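3-oxo-tetronate kinase (Haemophilus influenzae, PDB 1YZY) catalyses the ATP-dependent phosphorylation of 3-oxo-tetronate to 3-oxo-tetronate 4-phosphate as a member of the four-carbon acid sugar kinase family. Local coordinates at residues 349-354 with 402-407; 246-251 with 407-412; 60-65 with 94-99; 3-8 with 67-72; 111-116 with 120-125. All coordinates share one frame; numbering follows the deposited sequence.

Overall arrangement
The five contacts form two groups, one per family region. Contacts 1 and 2, centres about 7 Å apart, bring helix 404-410 and the residues just after it against the neighbouring parallel strands 349-353 and 248-252. Contact 1 includes Gly354 of the predicted ATP site, and its Ala353 side chain is about 5 Å from that of Ser254; in contact 2 the Val250 side chain is about 9 Å from that of Thr357. Contacts 3 and 4, centres about 10 Å apart, share helix 55-71 of the sugar-binding region, where Ile5 CD1 packs on Ser62 O. Contact 5 lies in that region too, centred about 23 Å from contact 3. Some 37 Å separate the centres of contacts 1 and 3.

Contact 1: residues 349-354 with 402-407; sequences NFITAG and EDFFEY
The Phe405 ring meets strand 349-353 with its edge. Ala353 CB lies in the ring plane, 3.7 Å from Phe405 CZ, and Ile351 CG2 comes up to the same rim near the plane, 4.0 Å from Phe405 CD1. The Phe404 ring stands beside it and takes the Phe405 rim, at CE1, in its own plane. Toward Phe404 the strand offers the same methyl, Ile351 CG2, which reaches Phe404 CE2 at 4.1 Å from an oblique direction.

One branch of Ile351 therefore serves both rings, and the Ile351 side chain runs antiparallel to, and past, those of Phe404 and Phe405. Phe405 leaves the helix with CG beside its backbone N (chi1 -65°), which swings the ring onto the strand although its CB does not point there. Gln262 and Val263 of helix 257-266 also pack on the Phe405 ring. The strand runs straight into Gly354, a residue of the ATP site by similarity, and Ala353 lies close to Ser254 and Gly397 of that site.

All four touching residues are buried. The rim of one ring and an oblique approach to the other, against two aliphatic groups, make this a contact of dispersion and buried apolar surface, with no polar group to set its direction.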
# COMPACT_ATOMS: atom_id res chain seq x y z
N ASN A 349 5.38 18.30 -9.83
CA ASN A 349 5.98 17.05 -9.36
C ASN A 349 6.58 17.25 -7.96
O ASN A 349 7.42 18.13 -7.76
CB ASN A 349 7.09 16.58 -10.31
CG ASN A 349 6.64 16.48 -11.76
OD1 ASN A 349 7.41 16.76 -12.68
ND2 ASN A 349 5.42 16.01 -11.98
N PHE A 350 6.15 16.43 -7.01
CA PHE A 350 6.67 16.51 -5.64
C PHE A 350 7.32 15.20 -5.22
O PHE A 350 6.71 14.14 -5.29
CB PHE A 350 5.54 16.83 -4.66
CG PHE A 350 4.88 18.16 -4.90
CD1 PHE A 350 5.20 19.25 -4.10
CD2 PHE A 350 3.94 18.31 -5.90
CE1 PHE A 350 4.59 20.49 -4.31
CE2 PHE A 350 3.33 19.54 -6.13
CZ PHE A 350 3.65 20.63 -5.32
N ILE A 351 8.57 15.28 -4.78
CA ILE A 351 9.31 14.11 -4.34
C ILE A 351 9.61 14.29 -2.85
O ILE A 351 10.46 15.08 -2.47
CB ILE A 351 10.63 13.96 -5.13
CG1 ILE A 351 10.34 13.88 -6.63
CG2 ILE A 351 11.39 12.71 -4.68
CD1 ILE A 351 11.57 13.87 -7.48
N THR A 352 8.87 13.58 -2.01
CA THR A 352 9.06 13.69 -0.56
C THR A 352 9.84 12.52 0.05
O THR A 352 9.93 11.43 -0.54
CB THR A 352 7.70 13.83 0.16
OG1 THR A 352 6.86 12.72 -0.18
CG2 THR A 352 7.01 15.13 -0.27
N ALA A 353 10.45 12.77 1.20
CA ALA A 353 11.21 11.76 1.91
C ALA A 353 10.81 11.78 3.38
O ALA A 353 10.87 12.83 4.03
CB ALA A 353 12.70 12.01 1.77
N GLY A 354 10.44 10.62 3.91
CA GLY A 354 10.02 10.53 5.29
C GLY A 354 8.52 10.27 5.39
O GLY A 354 7.73 10.82 4.62
N GLU A 402 20.91 4.59 -2.59
CA GLU A 402 21.58 5.87 -2.33
C GLU A 402 21.24 7.00 -3.30
O GLU A 402 21.04 8.14 -2.89
CB GLU A 402 23.09 5.68 -2.33
CG GLU A 402 23.60 4.78 -1.23
CD GLU A 402 25.08 4.52 -1.38
OE1 GLU A 402 25.44 3.40 -1.80
OE2 GLU A 402 25.88 5.44 -1.08
N ASP A 403 21.22 6.68 -4.59
CA ASP A 403 20.94 7.68 -5.62
C ASP A 403 19.45 7.88 -5.89
O ASP A 403 19.07 8.28 -7.00
CB ASP A 403 21.66 7.30 -6.92
CG ASP A 403 21.06 6.07 -7.61
OD1 ASP A 403 21.18 6.00 -8.85
OD2 ASP A 403 20.46 5.21 -6.93
N PHE A 404 18.61 7.64 -4.89
CA PHE A 404 17.17 7.78 -5.07
C PHE A 404 16.65 9.11 -5.64
O PHE A 404 15.88 9.10 -6.61
CB PHE A 404 16.42 7.48 -3.77
CG PHE A 404 14.95 7.75 -3.86
CD1 PHE A 404 14.12 6.92 -4.61
CD2 PHE A 404 14.40 8.89 -3.27
CE1 PHE A 404 12.76 7.22 -4.78
CE2 PHE A 404 13.05 9.20 -3.44
CZ PHE A 404 12.23 8.36 -4.20
N PHE A 405 17.02 10.23 -5.05
CA PHE A 405 16.51 11.52 -5.54
C PHE A 405 16.72 11.81 -7.01
O PHE A 405 15.75 12.14 -7.70
CB PHE A 405 16.99 12.68 -4.68
CG PHE A 405 16.45 12.65 -3.28
CD1 PHE A 405 15.09 12.42 -3.06
CD2 PHE A 405 17.29 12.78 -2.19
CE1 PHE A 405 14.59 12.31 -1.78
CE2 PHE A 405 16.80 12.68 -0.90
CZ PHE A 405 15.44 12.45 -0.69
N GLU A 406 17.95 11.68 -7.49
CA GLU A 406 18.22 11.93 -8.91
C GLU A 406 17.61 10.84 -9.80
O GLU A 406 17.11 11.14 -10.89
CB GLU A 406 19.71 12.10 -9.19
CG GLU A 406 20.59 10.90 -8.89
CD GLU A 406 22.01 11.09 -9.39
OE1 GLU A 406 22.21 11.20 -10.62
OE2 GLU A 406 22.94 11.15 -8.55
N TYR A 407 17.64 9.60 -9.32
CA TYR A 407 17.08 8.47 -10.07
C TYR A 407 15.59 8.65 -10.34
O TYR A 407 15.13 8.42 -11.46
CB TYR A 407 17.31 7.15 -9.34
CG TYR A 407 16.84 5.96 -10.15
CD1 TYR A 407 17.38 5.69 -11.41
CD2 TYR A 407 15.80 5.15 -9.69
CE1 TYR A 407 16.89 4.66 -12.19
CE2 TYR A 407 15.30 4.11 -10.47
CZ TYR A 407 15.85 3.87 -11.73
OH TYR A 407 15.36 2.86 -12.53

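Contact 2: residues 246-251 with 407-412; sequences GKTVVL and YAQGMF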
# COMPACT_ATOMS: atom_id res chain seq x y z
N GLY A 246 7.76 18.92 -16.32
CA GLY A 246 7.20 20.01 -15.53
C GLY A 246 8.16 20.39 -14.42
O GLY A 246 9.25 19.83 -14.32
N LYS A 247 7.79 21.39 -13.62
CA LYS A 247 8.63 21.83 -12.51
C LYS A 247 8.58 20.77 -11.41
O LYS A 247 7.51 20.25 -11.11
CB LYS A 247 8.12 23.17 -11.95
CG LYS A 247 7.79 24.22 -13.00
CD LYS A 247 9.03 24.70 -13.74
CE LYS A 247 8.66 25.52 -14.97
NZ LYS A 247 7.94 24.68 -15.98
N THR A 248 9.71 20.51 -10.75
CA THR A 248 9.77 19.49 -9.71
C THR A 248 10.47 20.02 -8.46
O THR A 248 11.32 20.91 -8.54
CB THR A 248 10.54 18.22 -10.22
OG1 THR A 248 9.84 17.66 -11.34
CG2 THR A 248 10.69 17.17 -9.12
N VAL A 249 10.12 19.45 -7.31
CA VAL A 249 10.72 19.84 -6.03
C VAL A 249 10.88 18.62 -5.11
O VAL A 249 10.05 17.71 -5.11
CB VAL A 249 9.89 20.96 -5.32
CG1 VAL A 249 8.53 20.45 -4.89
CG2 VAL A 249 10.66 21.52 -4.14
N VAL A 250 11.98 18.60 -4.37
CA VAL A 250 12.28 17.54 -3.43
C VAL A 250 12.17 18.13 -2.03
O VAL A 250 12.82 19.13 -1.72
CB VAL A 250 13.74 16.98 -3.62
CG1 VAL A 250 14.08 15.99 -2.53
CG2 VAL A 250 13.88 16.32 -4.99
N LEU A 251 11.33 17.52 -1.20
CA LEU A 251 11.13 17.97 0.18
C LEU A 251 11.47 16.79 1.10
O LEU A 251 10.68 15.87 1.27
CB LEU A 251 9.69 18.45 0.38
CG LEU A 251 9.22 19.58 -0.57
CD1 LEU A 251 7.73 19.79 -0.46
CD2 LEU A 251 9.96 20.87 -0.29
N TYR A 407 17.64 9.60 -9.32
CA TYR A 407 17.08 8.47 -10.07
C TYR A 407 15.59 8.65 -10.34
O TYR A 407 15.13 8.42 -11.46
CB TYR A 407 17.31 7.15 -9.34
CG TYR A 407 16.84 5.96 -10.15
CD1 TYR A 407 17.38 5.69 -11.41
CD2 TYR A 407 15.80 5.15 -9.69
CE1 TYR A 407 16.89 4.66 -12.19
CE2 TYR A 407 15.30 4.11 -10.47
CZ TYR A 407 15.85 3.87 -11.73
OH TYR A 407 15.36 2.86 -12.53
N ALA A 408 14.84 8.99 -9.29
CA ALA A 408 13.41 9.22 -9.41
C ALA A 408 13.10 10.17 -10.57
O ALA A 408 12.09 10.03 -11.26
CB ALA A 408 12.88 9.80 -8.11
N GLN A 409 13.99 11.15 -10.76
CA GLN A 409 13.85 12.14 -11.83
C GLN A 409 14.40 11.64 -13.16
O GLN A 409 13.84 11.93 -14.23
CB GLN A 409 14.56 13.42 -11.44
CG GLN A 409 14.13 13.97 -10.11
CD GLN A 409 14.81 15.26 -9.76
OE1 GLN A 409 15.49 15.37 -8.75
NE2 GLN A 409 14.61 16.27 -10.61
N GLY A 410 15.51 10.92 -13.10
CA GLY A 410 16.13 10.41 -14.30
C GLY A 410 15.22 9.62 -15.23
O GLY A 410 15.35 9.73 -16.45
N MET A 411 14.29 8.84 -14.68
CA MET A 411 13.41 8.04 -15.52
C MET A 411 12.40 8.79 -16.39
O MET A 411 11.98 8.26 -17.42
CB MET A 411 12.72 6.93 -14.72
CG MET A 411 11.82 7.39 -13.58
SD MET A 411 11.19 5.95 -12.68
CE MET A 411 12.63 5.58 -11.67
N PHE A 412 11.99 10.00 -16.00
CA PHE A 412 11.05 10.74 -16.83
C PHE A 412 11.68 11.90 -17.60
O PHE A 412 10.98 12.80 -18.09
CB PHE A 412 9.80 11.19 -16.04
CG PHE A 412 10.04 12.30 -15.05
CD1 PHE A 412 10.57 12.05 -13.80
CD2 PHE A 412 9.68 13.61 -15.37
CE1 PHE A 412 10.74 13.07 -12.87
CE2 PHE A 412 9.84 14.64 -14.45
CZ PHE A 412 10.37 14.37 -13.20
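Thr248 faces helix 404-410 and the turn after it, and its side chain forks at CB toward two different partners. CB itself stays back from the other segment. From it OG1 runs out beside the backbone N (chi1 -61°) and meets the rim of the Phe412 ring, in the ring plane, with Phe412 CZ 3.8 Å from Thr248 OG1; Phe412 is poorly ordered, so this detail is to be read with caution. That is a van der Waals approach; the polar partner of OG1 is Asn349 OD1 of the neighbouring strand, through a weak hydrogen bond. The other branch, CG2, points to the amide end of Gln409 and also touches the side chain of Ile351, tying this contact to the packing on strand 349-353.

Gln409 comes from the helix with its chain extended beyond CG (chi2 -178°), long enough to lay its amide over the methyls of Thr248 and Val250. Which way round that amide sits is uncertain, but its position over the strand is not in doubt. The Phe412 ring plane also takes Ala408 O at the edge, an oxygen that Trp382 NE1 binds.

Thr248 and Val250 thus present one side of strand 248-252 to the end of the C-terminal helix, with Ala303 adjoining both Thr248 and Gln409. Val249 and Leu251 turn to the other side, against helix 324-345. Backbone bonds join strand 248-252 to strand 349-353, and Val250 bonds to Pro304, just before strand 305-307.

Contact 3: residues 60-65 with 94-99; sequences EQSLRA and GPVTDA
With chi1 at -68°, Ser62 sends OG back along its own helix, beside its backbone N, and the hydroxyl bonds to Ala58 O one turn earlier. That leaves it lying against Val96, whose CG1 stands anti to the backbone N (chi1 176°) and comes within 3.4 Å of Ser62 OG. Ser62 CB is next, 3.6 Å from Val96 CG1, and the second methyl, Val96 CG2, adds a looser touch at 3.9 Å to Ser62 OG. The hydroxyl is spent on Ala58 O of its own helix, so toward helix 93-104 the serine offers only van der Waals contact.

One turn along helix 93-104, Leu63 and Ala99 make the second meeting. Leu63 CB does not aim at the partner helix, but its branched end leans over: CD2 approaches Ala99 O at 3.9 Å while CD1 faces Ala99 CB at 4.4 Å. The backbones come close at the first meeting, 6.9 Å between Ser62 CA and Val96 CA, consistent with the small side chain of Ser62.

These two meetings join helix 55-71 to helix 93-104. Val96 also rests on Phe79 of strand 77-80, Ile59 extends the seam over Pro95 and Ala99, and Asp98, on helix 93-104, is held by Arg192 and Tyr193.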
# COMPACT_ATOMS: atom_id res chain seq x y z
N GLU A 60 -19.09 -2.08 8.66
CA GLU A 60 -19.77 -0.97 8.00
C GLU A 60 -18.89 -0.29 6.96
O GLU A 60 -19.35 0.04 5.88
CB GLU A 60 -20.25 0.06 9.03
CG GLU A 60 -21.10 1.19 8.44
CD GLU A 60 -22.36 0.69 7.72
OE1 GLU A 60 -22.87 -0.40 8.06
OE2 GLU A 60 -22.84 1.41 6.81
N GLN A 61 -17.63 -0.06 7.31
CA GLN A 61 -16.68 0.58 6.41
C GLN A 61 -16.44 -0.26 5.16
O GLN A 61 -16.39 0.27 4.04
CB GLN A 61 -15.37 0.81 7.15
CG GLN A 61 -15.54 1.74 8.36
CD GLN A 61 -14.35 1.73 9.31
OE1 GLN A 61 -13.35 1.04 9.10
NE2 GLN A 61 -14.46 2.52 10.37
N SER A 62 -16.27 -1.57 5.37
CA SER A 62 -16.04 -2.51 4.28
C SER A 62 -17.22 -2.54 3.32
O SER A 62 -17.04 -2.65 2.10
CB SER A 62 -15.78 -3.91 4.84
OG SER A 62 -14.54 -3.97 5.54
N LEU A 63 -18.42 -2.46 3.88
CA LEU A 63 -19.64 -2.46 3.08
C LEU A 63 -19.79 -1.15 2.31
O LEU A 63 -20.43 -1.10 1.26
CB LEU A 63 -20.85 -2.68 3.98
CG LEU A 63 -20.99 -4.12 4.50
CD1 LEU A 63 -21.96 -4.18 5.66
CD2 LEU A 63 -21.43 -5.02 3.36
N ARG A 64 -19.23 -0.07 2.87
CA ARG A 64 -19.28 1.24 2.24
C ARG A 64 -18.28 1.27 1.10
O ARG A 64 -18.55 1.87 0.05
CB ARG A 64 -18.96 2.34 3.25
CG ARG A 64 -20.16 2.79 4.09
CD ARG A 64 -19.73 3.67 5.25
NE ARG A 64 -18.88 4.78 4.83
CZ ARG A 64 -17.79 5.19 5.48
NH1 ARG A 64 -17.40 4.58 6.59
NH2 ARG A 64 -17.08 6.20 5.00
N ALA A 65 -17.11 0.66 1.31
CA ALA A 65 -16.07 0.60 0.29
C ALA A 65 -16.60 -0.18 -0.91
O ALA A 65 -16.39 0.21 -2.06
CB ALA A 65 -14.82 -0.07 0.84
N GLY A 94 -13.03 -12.74 9.34
CA GLY A 94 -14.23 -13.55 9.19
C GLY A 94 -15.51 -12.74 9.10
O GLY A 94 -16.33 -12.97 8.21
N PRO A 95 -15.75 -11.84 10.07
CA PRO A 95 -16.96 -11.00 10.05
C PRO A 95 -17.11 -10.22 8.74
O PRO A 95 -18.21 -10.15 8.18
CB PRO A 95 -16.71 -10.07 11.22
CG PRO A 95 -15.99 -10.97 12.21
CD PRO A 95 -14.99 -11.65 11.32
N VAL A 96 -16.02 -9.61 8.28
CA VAL A 96 -16.03 -8.84 7.04
C VAL A 96 -16.30 -9.71 5.83
O VAL A 96 -17.05 -9.31 4.93
CB VAL A 96 -14.71 -8.05 6.84
CG1 VAL A 96 -14.72 -7.33 5.51
CG2 VAL A 96 -14.54 -7.03 7.95
N THR A 97 -15.69 -10.89 5.79
CA THR A 97 -15.90 -11.81 4.67
C THR A 97 -17.37 -12.19 4.61
O THR A 97 -18.00 -12.19 3.54
CB THR A 97 -15.02 -13.10 4.82
OG1 THR A 97 -13.63 -12.74 4.79
CG2 THR A 97 -15.28 -14.08 3.68
N ASP A 98 -17.94 -12.50 5.78
CA ASP A 98 -19.35 -12.87 5.86
C ASP A 98 -20.28 -11.75 5.44
O ASP A 98 -21.27 -12.00 4.76
CB ASP A 98 -19.68 -13.34 7.27
CG ASP A 98 -19.16 -14.74 7.51
OD1 ASP A 98 -19.16 -15.53 6.54
OD2 ASP A 98 -18.76 -15.04 8.65
N ALA A 99 -19.99 -10.54 5.89
CA ALA A 99 -20.80 -9.38 5.55
C ALA A 99 -20.76 -9.17 4.04
O ALA A 99 -21.78 -8.90 3.42
CB ALA A 99 -20.29 -8.15 6.28

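Contact 4: residues 3-8 with 67-72; sequences GVIADD and QWLKEN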
# COMPACT_ATOMS: atom_id res chain seq x y z
N GLY A 3 -12.35 -4.52 -7.71
CA GLY A 3 -12.38 -3.67 -6.54
C GLY A 3 -11.71 -4.33 -5.35
O GLY A 3 -12.16 -5.36 -4.89
N VAL A 4 -10.64 -3.73 -4.86
CA VAL A 4 -9.94 -4.28 -3.71
C VAL A 4 -10.30 -3.48 -2.47
O VAL A 4 -10.36 -2.26 -2.51
CB VAL A 4 -8.41 -4.21 -3.92
CG1 VAL A 4 -7.69 -4.82 -2.72
CG2 VAL A 4 -8.02 -4.91 -5.23
N ILE A 5 -10.57 -4.19 -1.38
CA ILE A 5 -10.90 -3.57 -0.10
C ILE A 5 -9.83 -4.01 0.87
O ILE A 5 -9.86 -5.13 1.37
CB ILE A 5 -12.27 -4.02 0.41
CG1 ILE A 5 -13.35 -3.60 -0.58
CG2 ILE A 5 -12.55 -3.40 1.78
CD1 ILE A 5 -14.73 -4.11 -0.25
N ALA A 6 -8.87 -3.13 1.13
CA ALA A 6 -7.76 -3.44 2.02
C ALA A 6 -7.97 -2.98 3.47
O ALA A 6 -8.47 -1.87 3.70
CB ALA A 6 -6.49 -2.86 1.46
N ASP A 7 -7.55 -3.81 4.41
CA ASP A 7 -7.71 -3.55 5.84
C ASP A 7 -6.61 -2.72 6.52
O ASP A 7 -6.53 -2.64 7.75
CB ASP A 7 -7.95 -4.87 6.61
CG ASP A 7 -6.67 -5.68 6.84
OD1 ASP A 7 -5.72 -5.62 6.02
OD2 ASP A 7 -6.63 -6.39 7.86
N ASP A 8 -5.69 -2.19 5.71
CA ASP A 8 -4.63 -1.32 6.23
C ASP A 8 -3.94 -0.59 5.08
O ASP A 8 -4.08 -0.97 3.92
CB ASP A 8 -3.64 -2.08 7.14
CG ASP A 8 -2.53 -2.77 6.37
OD1 ASP A 8 -2.78 -3.21 5.23
OD2 ASP A 8 -1.41 -2.88 6.93
N GLN A 67 -19.81 -0.68 -1.75
CA GLN A 67 -20.89 0.05 -2.41
C GLN A 67 -20.33 1.08 -3.37
O GLN A 67 -20.85 1.26 -4.48
CB GLN A 67 -21.81 0.70 -1.37
CG GLN A 67 -23.08 1.30 -1.96
CD GLN A 67 -23.95 0.28 -2.66
OE1 GLN A 67 -24.56 0.57 -3.69
NE2 GLN A 67 -24.03 -0.92 -2.10
N TRP A 68 -19.25 1.74 -2.95
CA TRP A 68 -18.61 2.73 -3.80
C TRP A 68 -17.96 2.04 -5.00
O TRP A 68 -18.20 2.40 -6.15
CB TRP A 68 -17.56 3.53 -3.02
CG TRP A 68 -17.01 4.67 -3.82
CD1 TRP A 68 -17.55 5.91 -3.94
CD2 TRP A 68 -15.84 4.64 -4.65
NE1 TRP A 68 -16.80 6.67 -4.81
CE2 TRP A 68 -15.74 5.92 -5.26
CE3 TRP A 68 -14.88 3.67 -4.95
CZ2 TRP A 68 -14.71 6.24 -6.15
CZ3 TRP A 68 -13.86 4.00 -5.83
CH2 TRP A 68 -13.78 5.28 -6.42
N LEU A 69 -17.10 1.06 -4.72
CA LEU A 69 -16.43 0.30 -5.78
C LEU A 69 -17.48 -0.21 -6.79
O LEU A 69 -17.26 -0.17 -8.00
CB LEU A 69 -15.63 -0.86 -5.19
CG LEU A 69 -14.37 -0.47 -4.40
CD1 LEU A 69 -13.98 -1.59 -3.45
CD2 LEU A 69 -13.20 -0.12 -5.33
N LYS A 70 -18.61 -0.67 -6.27
CA LYS A 70 -19.71 -1.17 -7.10
C LYS A 70 -20.28 -0.04 -7.96
O LYS A 70 -20.48 -0.21 -9.17
CB LYS A 70 -20.83 -1.74 -6.21
CG LYS A 70 -21.99 -2.33 -6.99
CD LYS A 70 -23.22 -2.52 -6.11
CE LYS A 70 -24.28 -3.36 -6.81
NZ LYS A 70 -24.67 -2.82 -8.13
N GLU A 71 -20.59 1.09 -7.33
CA GLU A 71 -21.14 2.24 -8.03
C GLU A 71 -20.17 2.76 -9.09
O GLU A 71 -20.59 3.35 -10.09
CB GLU A 71 -21.48 3.38 -7.06
CG GLU A 71 -22.71 3.13 -6.18
CD GLU A 71 -22.99 4.26 -5.20
OE1 GLU A 71 -24.18 4.54 -4.94
OE2 GLU A 71 -22.03 4.87 -4.67
N ASN A 72 -18.88 2.52 -8.87
CA ASN A 72 -17.88 2.98 -9.81
C ASN A 72 -17.33 1.96 -10.82
O ASN A 72 -16.20 2.07 -11.28
CB ASN A 72 -16.76 3.72 -9.07
CG ASN A 72 -17.16 5.16 -8.74
OD1 ASN A 72 -17.01 6.05 -9.57
ND2 ASN A 72 -17.72 5.37 -7.55
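Leu69 drops from the last turn of helix 55-71 onto strand 3-6, and its two methyls spread along one face of the strand. CD2 goes to the bare alpha carbon of Gly3, 3.8 Å from Gly3 CA. CD1 heads the other way along the strand, to Val4 O at 3.8 Å and then to the side chain of Ile5, where CG1 lies 3.6 Å from Leu69 CD1. The Ile5 and Leu69 side chains run at a slant to one another, so the ethyl arm of Ile5 passes across Leu69 CD1, and Ile5 CD1 still touches that methyl at 4.1 Å.

Leu69 holds CG beside its backbone N (chi1 -70°), which carries the fork down toward the strand. Having no side chain, Gly3 lets the helix settle low: only 5.7 Å lies between Gly3 CA and Leu69 CA. Val4 turns from this helix and packs on Ile15 and Leu19 of helix 9-20.

At the helix end, Asn72 ND2 makes a weak hydrogen bond to Trp68 O. Asn72 OD1 takes Leu37 N, tying that end to the loop after strand 26-30.

The axes of strand 3-6 and of the 67-71 part of the helix come within 8.8 Å, at 164° between their N-to-C directions, close to antiparallel. Helix 55-71 links the parallel strands 43-47 and 77-80, with 3-6 between them, and Leu69 also touches Ile44, Ile46 and Phe77. This is the layered arrangement of an alpha/beta fold, helices packed on both faces of parallel strands.

Contact 5: residues 111-116 with 120-125; sequences ITPALP and RTIFNG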
# COMPACT_ATOMS: atom_id res chain seq x y z
N ILE A 111 -9.55 -18.40 0.77
CA ILE A 111 -8.72 -17.73 1.76
C ILE A 111 -7.27 -18.08 1.47
O ILE A 111 -6.91 -19.26 1.40
CB ILE A 111 -9.09 -18.22 3.18
CG1 ILE A 111 -10.49 -17.74 3.55
CG2 ILE A 111 -8.03 -17.81 4.20
CD1 ILE A 111 -10.97 -18.26 4.86
N THR A 112 -6.42 -17.07 1.28
CA THR A 112 -5.02 -17.33 1.02
C THR A 112 -4.07 -16.16 1.22
O THR A 112 -4.00 -15.26 0.40
CB THR A 112 -4.77 -17.95 -0.39
OG1 THR A 112 -3.36 -18.08 -0.62
CG2 THR A 112 -5.39 -17.09 -1.49
N PRO A 113 -3.41 -16.12 2.38
CA PRO A 113 -2.44 -15.06 2.71
C PRO A 113 -1.02 -15.41 2.25
O PRO A 113 -0.03 -14.95 2.81
CB PRO A 113 -2.37 -15.14 4.23
CG PRO A 113 -2.72 -16.56 4.54
CD PRO A 113 -3.86 -16.79 3.62
N ALA A 114 -0.93 -16.23 1.21
CA ALA A 114 0.28 -16.80 0.65
C ALA A 114 0.94 -16.09 -0.52
O ALA A 114 0.28 -15.53 -1.40
CB ALA A 114 0.22 -18.31 0.36
N LEU A 115 2.27 -16.18 -0.52
CA LEU A 115 3.18 -15.67 -1.54
C LEU A 115 4.52 -16.32 -1.25
O LEU A 115 5.43 -15.75 -0.64
CB LEU A 115 3.32 -14.15 -1.49
CG LEU A 115 4.17 -13.58 -2.63
CD1 LEU A 115 3.75 -14.18 -3.96
CD2 LEU A 115 4.04 -12.06 -2.66
N PRO A 116 4.67 -17.61 -1.60
CA PRO A 116 5.84 -18.43 -1.34
C PRO A 116 7.19 -17.80 -1.63
O PRO A 116 8.15 -18.07 -0.92
CB PRO A 116 5.59 -19.66 -2.23
CG PRO A 116 4.11 -19.77 -2.20
CD PRO A 116 3.71 -18.34 -2.45
N ARG A 120 5.88 -16.68 2.49
CA ARG A 120 4.57 -16.92 3.07
C ARG A 120 3.99 -18.15 2.38
O ARG A 120 3.44 -18.05 1.28
CB ARG A 120 3.64 -15.71 2.88
CG ARG A 120 4.07 -14.46 3.65
CD ARG A 120 4.01 -14.69 5.15
NE ARG A 120 4.41 -13.52 5.92
CZ ARG A 120 5.66 -13.25 6.29
NH1 ARG A 120 6.66 -14.06 5.96
NH2 ARG A 120 5.92 -12.16 7.00
N THR A 121 4.14 -19.30 3.01
CA THR A 121 3.66 -20.56 2.45
C THR A 121 2.57 -21.24 3.27
O THR A 121 2.50 -21.08 4.49
CB THR A 121 4.83 -21.53 2.24
OG1 THR A 121 5.61 -21.62 3.43
CG2 THR A 121 5.72 -21.05 1.10
N ILE A 122 1.69 -21.96 2.59
CA ILE A 122 0.59 -22.67 3.24
C ILE A 122 0.61 -24.16 2.89
O ILE A 122 0.36 -24.52 1.74
CB ILE A 122 -0.79 -22.14 2.75
CG1 ILE A 122 -0.98 -20.65 3.07
CG2 ILE A 122 -1.94 -22.96 3.35
CD1 ILE A 122 -2.22 -20.08 2.42
N PHE A 123 0.94 -25.01 3.85
CA PHE A 123 0.91 -26.45 3.59
C PHE A 123 -0.04 -27.14 4.57
O PHE A 123 0.15 -27.07 5.79
CB PHE A 123 2.29 -27.10 3.63
CG PHE A 123 2.28 -28.56 3.24
CD1 PHE A 123 1.95 -28.94 1.94
CD2 PHE A 123 2.54 -29.55 4.18
CE1 PHE A 123 1.86 -30.29 1.58
CE2 PHE A 123 2.46 -30.90 3.83
CZ PHE A 123 2.12 -31.27 2.53
N ASN A 124 -1.01 -27.86 4.02
CA ASN A 124 -2.02 -28.57 4.79
C ASN A 124 -2.86 -27.55 5.55
O ASN A 124 -3.43 -27.84 6.60
CB ASN A 124 -1.40 -29.59 5.76
CG ASN A 124 -1.43 -31.02 5.24
OD1 ASN A 124 -2.31 -31.40 4.46
ND2 ASN A 124 -0.47 -31.82 5.67
N GLY A 125 -2.97 -26.36 4.96
CA GLY A 125 -3.74 -25.30 5.59
C GLY A 125 -2.99 -24.57 6.68
O GLY A 125 -3.53 -23.65 7.27
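Arg120 O receives the short backbone bond that joins the two segments, from Leu115 N at 2.8 Å. The donor lies in the carbonyl plane on a lone pair, with an N-H...O angle of 159°. Around the same oxygen gather Ala114 CB, at 3.4 Å, and the alpha carbon of Pro116 in a CA-H...O contact. The return bond, from Arg120 N to Leu115 O at 3.3 Å, is longer, and its donor stands well above the carbonyl plane. Together they make Leu115 and Arg120 a single antiparallel hydrogen-bonded pair, closing the short loop between them.

Beyond the bridge the contacts are van der Waals, mostly between apolar groups. Ile122 extends its CG1 arm against the loop: CD1 reaches Ala114 CB at 3.7 Å and Thr112 OG1 at 3.8 Å, then the Pro113 ring through CD. It crosses the Thr112 and Pro113 side chains at about a right angle. Next to the bridge, Thr121 CG2, held beside its backbone N, lies 3.6 Å from Pro116 CB. Arg120 sets its CB on Pro113 O, then bends at chi2 (-64°) and carries the guanidinium away from the loop, with a weak bond from NE to Ser83 OG.

The loop leaves strand 109-111, which bonds to strand 193-196 in a small parallel sheet, and enters strand 120-123, which pairs with strand 126-129. Helix 202-210 packs against Thr112, Leu115 and Pro116, while Leu152 of helix 152-159 meets Pro113 and Ile122.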